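Local atomic coordinates of sylvaticin (Pythium sylvaticum, PDB entry 2POS), a protein that is a secreted, alpha-elicitin-like protein that probably binds sterols or other lipids in a hydrophobic cavity, as elicitins do. Residues Phe13-Leu18 / Gln34-Ala39; Leu24-Asp29 / Cys51-Cys56. One frame throughout, in Å; residues are numbered along the deposited sequence.

Contact 1 (Phe13-Leu18 / Gln34-Ala39); sequences FKLAPL and QMLPPA
Leu15 and Leu18 meet Met35 and Leu36 where two loops of the elicitin fold close over its apolar interior, one following helix 10-13 and the other following helix 22-31. Leu15, in a type I beta turn from Phe13 to Ala16, and Leu18, just after it, both direct CB toward the other segment. Leu15 and Leu36 lie at a slant to each other: CD2 of Leu36 is 3.9 Å from CD1 of Leu15 and 4.1 Å from its CB. The other branch of Leu36, CD1, turns to Leu18 and stops 4.1 Å from Leu18 CB, which makes Leu36 a fork across the two leucines. Met35 enters differently. Its CG stands anti to the backbone N (chi1 -180°), and bends at the next two torsions fold the thioether back, bringing CE to Leu15; the Met35 and Leu15 side chains cross at about a right angle. Leu66, Leu59 and Ile63 continue the apolar surround of Leu18, while Leu24 lies against both Met35 and Leu36. No hydrogen bond crosses between Phe13-Leu18 and Gln34-Ala39. Met35 thus touches with two separate carbons: CG, 4.0 Å from Leu18 CD1, and CE, 4.2 Å from Leu15 CD1.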
ATOM      1  N   PHE A  13     -12.938  -1.872  -1.906  1.00 14.21           N
ATOM      2  CA  PHE A  13     -13.482  -1.173  -3.071  1.00 13.46           C
ATOM      3  C   PHE A  13     -12.903   0.224  -3.238  1.00 13.25           C
ATOM      4  O   PHE A  13     -12.852   0.753  -4.352  1.00 12.96           O
ATOM      5  CB  PHE A  13     -15.014  -1.128  -3.042  1.00 13.61           C
ATOM      6  CG  PHE A  13     -15.672  -2.494  -3.012  1.00 12.99           C
ATOM      7  CD1 PHE A  13     -16.806  -2.706  -2.231  1.00 13.42           C
ATOM      8  CD2 PHE A  13     -15.177  -3.553  -3.773  1.00 13.28           C
ATOM      9  CE1 PHE A  13     -17.424  -3.952  -2.195  1.00 14.61           C
ATOM     10  CE2 PHE A  13     -15.800  -4.804  -3.746  1.00 14.72           C
ATOM     11  CZ  PHE A  13     -16.930  -4.993  -2.953  1.00 14.11           C
ATOM     12  N   LYS A  14     -12.443   0.820  -2.133  1.00 12.89           N
ATOM     13  CA  LYS A  14     -11.779   2.124  -2.191  1.00 13.42           C
ATOM     14  C   LYS A  14     -10.529   2.111  -3.064  1.00 12.91           C
ATOM     15  O   LYS A  14     -10.135   3.153  -3.586  1.00 13.43           O
ATOM     16  CB  LYS A  14     -11.345   2.578  -0.797  1.00 13.77           C
ATOM     17  CG  LYS A  14     -12.436   3.054   0.120  1.00 16.12           C
ATOM     18  CD  LYS A  14     -11.751   3.554   1.386  1.00 18.70           C
ATOM     19  CE  LYS A  14     -12.740   3.910   2.452  1.00 21.30           C
ATOM     20  NZ  LYS A  14     -11.990   4.319   3.674  1.00 20.28           N
ATOM     21  N   LEU A  15      -9.900   0.946  -3.184  1.00 12.62           N
ATOM     22  CA  LEU A  15      -8.647   0.813  -3.923  1.00 12.83           C
ATOM     23  C   LEU A  15      -8.821   0.795  -5.444  1.00 12.52           C
ATOM     24  O   LEU A  15      -7.831   0.820  -6.171  1.00 12.87           O
ATOM     25  CB  LEU A  15      -7.907  -0.452  -3.476  1.00 13.08           C
ATOM     26  CG  LEU A  15      -7.618  -0.604  -1.981  1.00 15.23           C
ATOM     27  CD1 LEU A  15      -7.001  -1.976  -1.733  1.00 16.96           C
ATOM     28  CD2 LEU A  15      -6.713   0.501  -1.477  1.00 16.87           C
ATOM     29  N   ALA A  16     -10.066   0.767  -5.920  1.00 12.55           N
ATOM     30  CA  ALA A  16     -10.343   0.578  -7.359  1.00 11.96           C
ATOM     31  C   ALA A  16      -9.597   1.540  -8.298  1.00 12.02           C
ATOM     32  O   ALA A  16      -9.063   1.109  -9.324  1.00 11.89           O
ATOM     33  CB  ALA A  16     -11.849   0.608  -7.630  1.00 11.98           C
ATOM     34  N   PRO A  17      -9.529   2.839  -7.946  1.00 11.81           N
ATOM     35  CA  PRO A  17      -8.798   3.763  -8.836  1.00 12.27           C
ATOM     36  C   PRO A  17      -7.348   3.358  -9.126  1.00 12.38           C
ATOM     37  O   PRO A  17      -6.798   3.730 -10.172  1.00 12.96           O
ATOM     38  CB  PRO A  17      -8.832   5.082  -8.058  1.00 12.43           C
ATOM     39  CG  PRO A  17     -10.062   4.995  -7.252  1.00 12.28           C
ATOM     40  CD  PRO A  17     -10.105   3.560  -6.796  1.00 12.07           C
ATOM     41  N   LEU A  18      -6.721   2.607  -8.221  1.00 12.48           N
ATOM     42  CA  LEU A  18      -5.319   2.245  -8.420  1.00 12.52           C
ATOM     43  C   LEU A  18      -5.100   1.418  -9.683  1.00 12.58           C
ATOM     44  O   LEU A  18      -4.047   1.519 -10.304  1.00 12.51           O
ATOM     45  CB  LEU A  18      -4.754   1.507  -7.207  1.00 12.71           C
ATOM     46  CG  LEU A  18      -4.830   2.226  -5.859  1.00 12.24           C
ATOM     47  CD1 LEU A  18      -4.206   1.319  -4.836  1.00 13.66           C
ATOM     48  CD2 LEU A  18      -4.115   3.575  -5.906  1.00 11.74           C
ATOM     49  N   GLN A  34       3.616  -6.080  -3.941  1.00 16.59           N
ATOM     50  CA  GLN A  34       2.294  -5.997  -4.551  1.00 17.01           C
ATOM     51  C   GLN A  34       1.274  -5.335  -3.631  1.00 16.43           C
ATOM     52  O   GLN A  34       1.174  -5.680  -2.452  1.00 15.73           O
ATOM     53  CB  GLN A  34       1.797  -7.383  -4.977  1.00 17.60           C
ATOM     54  CG  GLN A  34       2.822  -8.225  -5.767  1.00 20.08           C
ATOM     55  CD  GLN A  34       3.348  -7.535  -7.029  1.00 23.92           C
ATOM     56  OE1 GLN A  34       4.561  -7.525  -7.293  1.00 26.56           O
ATOM     57  NE2 GLN A  34       2.442  -6.964  -7.815  1.00 24.14           N
ATOM     58  N   MET A  35       0.522  -4.391  -4.198  1.00 16.14           N
ATOM     59  CA  MET A  35      -0.605  -3.747  -3.528  1.00 16.11           C
ATOM     60  C   MET A  35      -1.912  -4.410  -3.976  1.00 15.87           C
ATOM     61  O   MET A  35      -2.817  -4.589  -3.170  1.00 15.85           O
ATOM     62  CB  MET A  35      -0.625  -2.243  -3.834  1.00 15.70           C
ATOM     63  CG  MET A  35      -1.765  -1.445  -3.182  1.00 16.95           C
ATOM     64  SD  MET A  35      -1.614  -1.298  -1.378  1.00 21.05           S
ATOM     65  CE  MET A  35      -2.967  -2.333  -0.801  1.00 21.82           C
ATOM     66  N   LEU A  36      -2.007  -4.760  -5.258  1.00 16.05           N
ATOM     67  CA  LEU A  36      -3.187  -5.456  -5.783  1.00 16.38           C
ATOM     68  C   LEU A  36      -2.793  -6.725  -6.552  1.00 16.66           C
ATOM     69  O   LEU A  36      -2.210  -6.637  -7.632  1.00 17.36           O
ATOM     70  CB  LEU A  36      -4.014  -4.544  -6.700  1.00 16.29           C
ATOM     71  CG  LEU A  36      -4.592  -3.234  -6.159  1.00 16.45           C
ATOM     72  CD1 LEU A  36      -5.350  -2.515  -7.260  1.00 16.87           C
ATOM     73  CD2 LEU A  36      -5.489  -3.476  -4.965  1.00 16.79           C
ATOM     74  N   PRO A  37      -3.087  -7.913  -5.994  1.00 16.99           N
ATOM     75  CA  PRO A  37      -3.639  -8.182  -4.669  1.00 16.70           C
ATOM     76  C   PRO A  37      -2.607  -7.838  -3.598  1.00 16.51           C
ATOM     77  O   PRO A  37      -1.409  -7.908  -3.864  1.00 16.52           O
ATOM     78  CB  PRO A  37      -3.882  -9.701  -4.676  1.00 16.85           C
ATOM     79  CG  PRO A  37      -3.677 -10.152  -6.061  1.00 17.78           C
ATOM     80  CD  PRO A  37      -2.823  -9.152  -6.747  1.00 16.71           C
ATOM     81  N   PRO A  38      -3.060  -7.481  -2.388  1.00 16.72           N
ATOM     82  CA  PRO A  38      -2.089  -7.047  -1.376  1.00 17.13           C
ATOM     83  C   PRO A  38      -1.209  -8.175  -0.838  1.00 17.53           C
ATOM     84  O   PRO A  38      -1.725  -9.204  -0.378  1.00 18.27           O
ATOM     85  CB  PRO A  38      -2.974  -6.468  -0.267  1.00 17.22           C
ATOM     86  CG  PRO A  38      -4.271  -7.182  -0.412  1.00 17.19           C
ATOM     87  CD  PRO A  38      -4.445  -7.426  -1.892  1.00 16.98           C
ATOM     88  N   ALA A  39       0.109  -7.972  -0.898  1.00 17.41           N
ATOM     89  CA  ALA A  39       1.074  -8.889  -0.289  1.00 17.41           C
ATOM     90  C   ALA A  39       1.328  -8.575   1.182  1.00 17.32           C
ATOM     91  O   ALA A  39       1.894  -9.405   1.906  1.00 18.00           O
ATOM     92  CB  ALA A  39       2.379  -8.863  -1.055  1.00 17.42           C
TER

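Contact 2 (Leu24-Asp29 / Cys51-Cys56); sequences LSVCQD and CGTAEC
Cys27 and Cys56 are joined by a disulfide that ties helix 22-31 to the first turn of helix 54-64, one of the cross-links of the disulfide-stabilised, helical elicitin fold. The SG atoms of Cys27 and Cys56 are 2.0 Å apart, and the torsion about the S-S bond is 105°. The two half-cystines reach the bridge by different routes: SG of Cys27 is anti to its backbone N (chi1 -179°), whereas SG of Cys56 lies beside its own N and anti to the carbonyl carbon (chi1 -70°). The bridge brings the backbones close, with the CA atoms of Cys27 and Cys56 4.8 Å apart.

Beside the covalent link is a patch of van der Waals contact. Val26 directs CG1 at the side chain of Glu55, whose chain is bent at its second torsion and lies across the valine at a slant. Val26 CG1 is 3.5 Å from Glu55 CD and 3.6 Å from Glu55 CG, so the methyl meets both the aliphatic part and the carboxylate carbon. Thr53 adds a looser touch, its CG2 4.5 Å from Val26 CG1.

No hydrogen bond crosses between the segments. Thr53 holds the N-cap position of helix 54-64, but its OG1 bonds back to Leu49 O, in helix 44-51. Cys56 N closes the first turn on Thr53 O, at 3.0 Å.

Met50 of helix 44-51 packs on both half-cystines and Leu59 of helix 54-64 on Cys27, while Cys51, at the end of helix 44-51, is bridged to Cys93 near the C terminus, beyond helix 82-92.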
ATOM      1  N   LEU A  24       0.906   2.249 -10.285  1.00 14.82           N
ATOM      2  CA  LEU A  24       0.742   0.956  -9.606  1.00 14.66           C
ATOM      3  C   LEU A  24       1.642  -0.105 -10.235  1.00 15.05           C
ATOM      4  O   LEU A  24       2.456  -0.718  -9.548  1.00 14.87           O
ATOM      5  CB  LEU A  24      -0.722   0.484  -9.599  1.00 14.88           C
ATOM      6  CG  LEU A  24      -0.980  -0.887  -8.950  1.00 14.25           C
ATOM      7  CD1 LEU A  24      -0.799  -0.837  -7.433  1.00 15.78           C
ATOM      8  CD2 LEU A  24      -2.366  -1.421  -9.311  1.00 14.64           C
ATOM      9  N   SER A  25       1.492  -0.310 -11.544  1.00 15.62           N
ATOM     10  CA  SER A  25       2.268  -1.306 -12.267  1.00 16.87           C
ATOM     11  C   SER A  25       3.771  -1.027 -12.198  1.00 16.29           C
ATOM     12  O   SER A  25       4.565  -1.943 -11.973  1.00 16.28           O
ATOM     13  CB  SER A  25       1.795  -1.384 -13.723  1.00 17.32           C
ATOM     14  OG  SER A  25       2.638  -2.221 -14.492  1.00 21.39           O
ATOM     15  N   VAL A  26       4.165   0.231 -12.388  1.00 16.34           N
ATOM     16  CA  VAL A  26       5.588   0.586 -12.372  1.00 16.38           C
ATOM     17  C   VAL A  26       6.219   0.301 -11.012  1.00 16.31           C
ATOM     18  O   VAL A  26       7.304  -0.273 -10.934  1.00 16.91           O
ATOM     19  CB  VAL A  26       5.846   2.056 -12.778  1.00 16.76           C
ATOM     20  CG1 VAL A  26       7.345   2.385 -12.690  1.00 17.56           C
ATOM     21  CG2 VAL A  26       5.324   2.318 -14.174  1.00 17.15           C
ATOM     22  N   CYS A  27       5.523   0.686  -9.943  1.00 15.33           N
ATOM     23  CA  CYS A  27       6.032   0.480  -8.591  1.00 15.37           C
ATOM     24  C   CYS A  27       6.130  -1.005  -8.249  1.00 15.36           C
ATOM     25  O   CYS A  27       7.156  -1.453  -7.731  1.00 15.59           O
ATOM     26  CB  CYS A  27       5.155   1.211  -7.571  1.00 15.44           C
ATOM     27  SG  CYS A  27       5.724   1.047  -5.861  1.00 15.65           S
ATOM     28  N   GLN A  28       5.079  -1.762  -8.563  1.00 15.26           N
ATOM     29  CA  GLN A  28       5.039  -3.196  -8.276  1.00 15.25           C
ATOM     30  C   GLN A  28       6.111  -3.954  -9.056  1.00 16.17           C
ATOM     31  O   GLN A  28       6.836  -4.776  -8.482  1.00 16.38           O
ATOM     32  CB  GLN A  28       3.647  -3.774  -8.569  1.00 15.37           C
ATOM     33  CG  GLN A  28       2.561  -3.261  -7.612  1.00 13.98           C
ATOM     34  CD  GLN A  28       1.207  -3.905  -7.854  1.00 14.83           C
ATOM     35  OE1 GLN A  28       0.392  -4.008  -6.938  1.00 14.99           O
ATOM     36  NE2 GLN A  28       0.958  -4.335  -9.092  1.00 14.68           N
ATOM     37  N   ASP A  29       6.240  -3.648 -10.344  1.00 17.35           N
ATOM     38  CA  ASP A  29       7.251  -4.306 -11.177  1.00 18.30           C
ATOM     39  C   ASP A  29       8.676  -3.962 -10.760  1.00 18.43           C
ATOM     40  O   ASP A  29       9.555  -4.821 -10.799  1.00 19.07           O
ATOM     41  CB  ASP A  29       7.048  -3.965 -12.656  1.00 18.77           C
ATOM     42  CG  ASP A  29       5.787  -4.591 -13.240  1.00 20.59           C
ATOM     43  OD1 ASP A  29       5.114  -5.378 -12.541  1.00 22.32           O
ATOM     44  OD2 ASP A  29       5.470  -4.295 -14.409  1.00 23.24           O
ATOM     45  N   CYS A  51      11.827   2.948  -2.458  1.00 16.35           N
ATOM     46  CA  CYS A  51      12.358   4.253  -2.072  1.00 16.97           C
ATOM     47  C   CYS A  51      13.203   4.916  -3.163  1.00 17.20           C
ATOM     48  O   CYS A  51      13.414   6.121  -3.124  1.00 17.62           O
ATOM     49  CB  CYS A  51      13.138   4.147  -0.757  1.00 17.06           C
ATOM     50  SG  CYS A  51      12.063   3.748   0.654  1.00 18.29           S
ATOM     51  N   GLY A  52      13.680   4.125  -4.121  1.00 17.70           N
ATOM     52  CA  GLY A  52      14.405   4.662  -5.272  1.00 18.32           C
ATOM     53  C   GLY A  52      13.593   4.741  -6.557  1.00 18.63           C
ATOM     54  O   GLY A  52      14.150   4.957  -7.639  1.00 19.50           O
ATOM     55  N   THR A  53      12.276   4.577  -6.442  1.00 18.29           N
ATOM     56  CA  THR A  53      11.379   4.573  -7.599  1.00 17.77           C
ATOM     57  C   THR A  53      10.364   5.703  -7.441  1.00 17.77           C
ATOM     58  O   THR A  53       9.506   5.659  -6.551  1.00 17.08           O
ATOM     59  CB  THR A  53      10.671   3.201  -7.741  1.00 17.40           C
ATOM     60  OG1 THR A  53      11.652   2.154  -7.796  1.00 18.09           O
ATOM     61  CG2 THR A  53       9.793   3.139  -8.999  1.00 18.27           C
ATOM     62  N   ALA A  54      10.478   6.729  -8.282  1.00 17.35           N
ATOM     63  CA  ALA A  54       9.587   7.888  -8.200  1.00 17.50           C
ATOM     64  C   ALA A  54       8.121   7.472  -8.198  1.00 17.16           C
ATOM     65  O   ALA A  54       7.309   8.031  -7.460  1.00 17.51           O
ATOM     66  CB  ALA A  54       9.854   8.869  -9.341  1.00 17.82           C
ATOM     67  N   GLU A  55       7.797   6.480  -9.022  1.00 16.99           N
ATOM     68  CA  GLU A  55       6.416   6.027  -9.184  1.00 16.96           C
ATOM     69  C   GLU A  55       5.834   5.409  -7.916  1.00 16.29           C
ATOM     70  O   GLU A  55       4.616   5.431  -7.717  1.00 16.40           O
ATOM     71  CB  GLU A  55       6.306   5.053 -10.351  1.00 17.05           C
ATOM     72  CG  GLU A  55       6.475   5.731 -11.716  1.00 18.80           C
ATOM     73  CD  GLU A  55       7.923   5.837 -12.188  1.00 22.30           C
ATOM     74  OE1 GLU A  55       8.868   5.485 -11.440  1.00 22.35           O
ATOM     75  OE2 GLU A  55       8.112   6.280 -13.341  1.00 23.91           O
ATOM     76  N   CYS A  56       6.695   4.856  -7.064  1.00 15.48           N
ATOM     77  CA  CYS A  56       6.230   4.357  -5.764  1.00 14.97           C
ATOM     78  C   CYS A  56       5.744   5.490  -4.863  1.00 14.58           C
ATOM     79  O   CYS A  56       4.742   5.348  -4.171  1.00 14.10           O
ATOM     80  CB  CYS A  56       7.298   3.511  -5.078  1.00 15.27           C
ATOM     81  SG  CYS A  56       7.568   1.936  -5.900  1.00 16.06           S
TER

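From the N terminus the chain leaves helix 10-13 through Phe13-Leu18, runs into helix 22-31 and returns along Gln34-Ala39, where contact 1 closes a loop that encloses this helix. Contact 2 starts within that loop, at Leu24-Asp29, and ends beyond it at Cys51-Cys56, where helix 44-51 gives way to helix 54-64; the two closures therefore cross. Helix 22-31 is common ground: it is bound covalently to helix 54-64 in contact 2, and Gln28 on it probably accepts hydrogen bonds at OE1 from the backbone N atoms of Met35 and Leu36 in contact 1. Contact 1 joins the loops before and after helix 22-31; contact 2 joins that helix to helix 54-64.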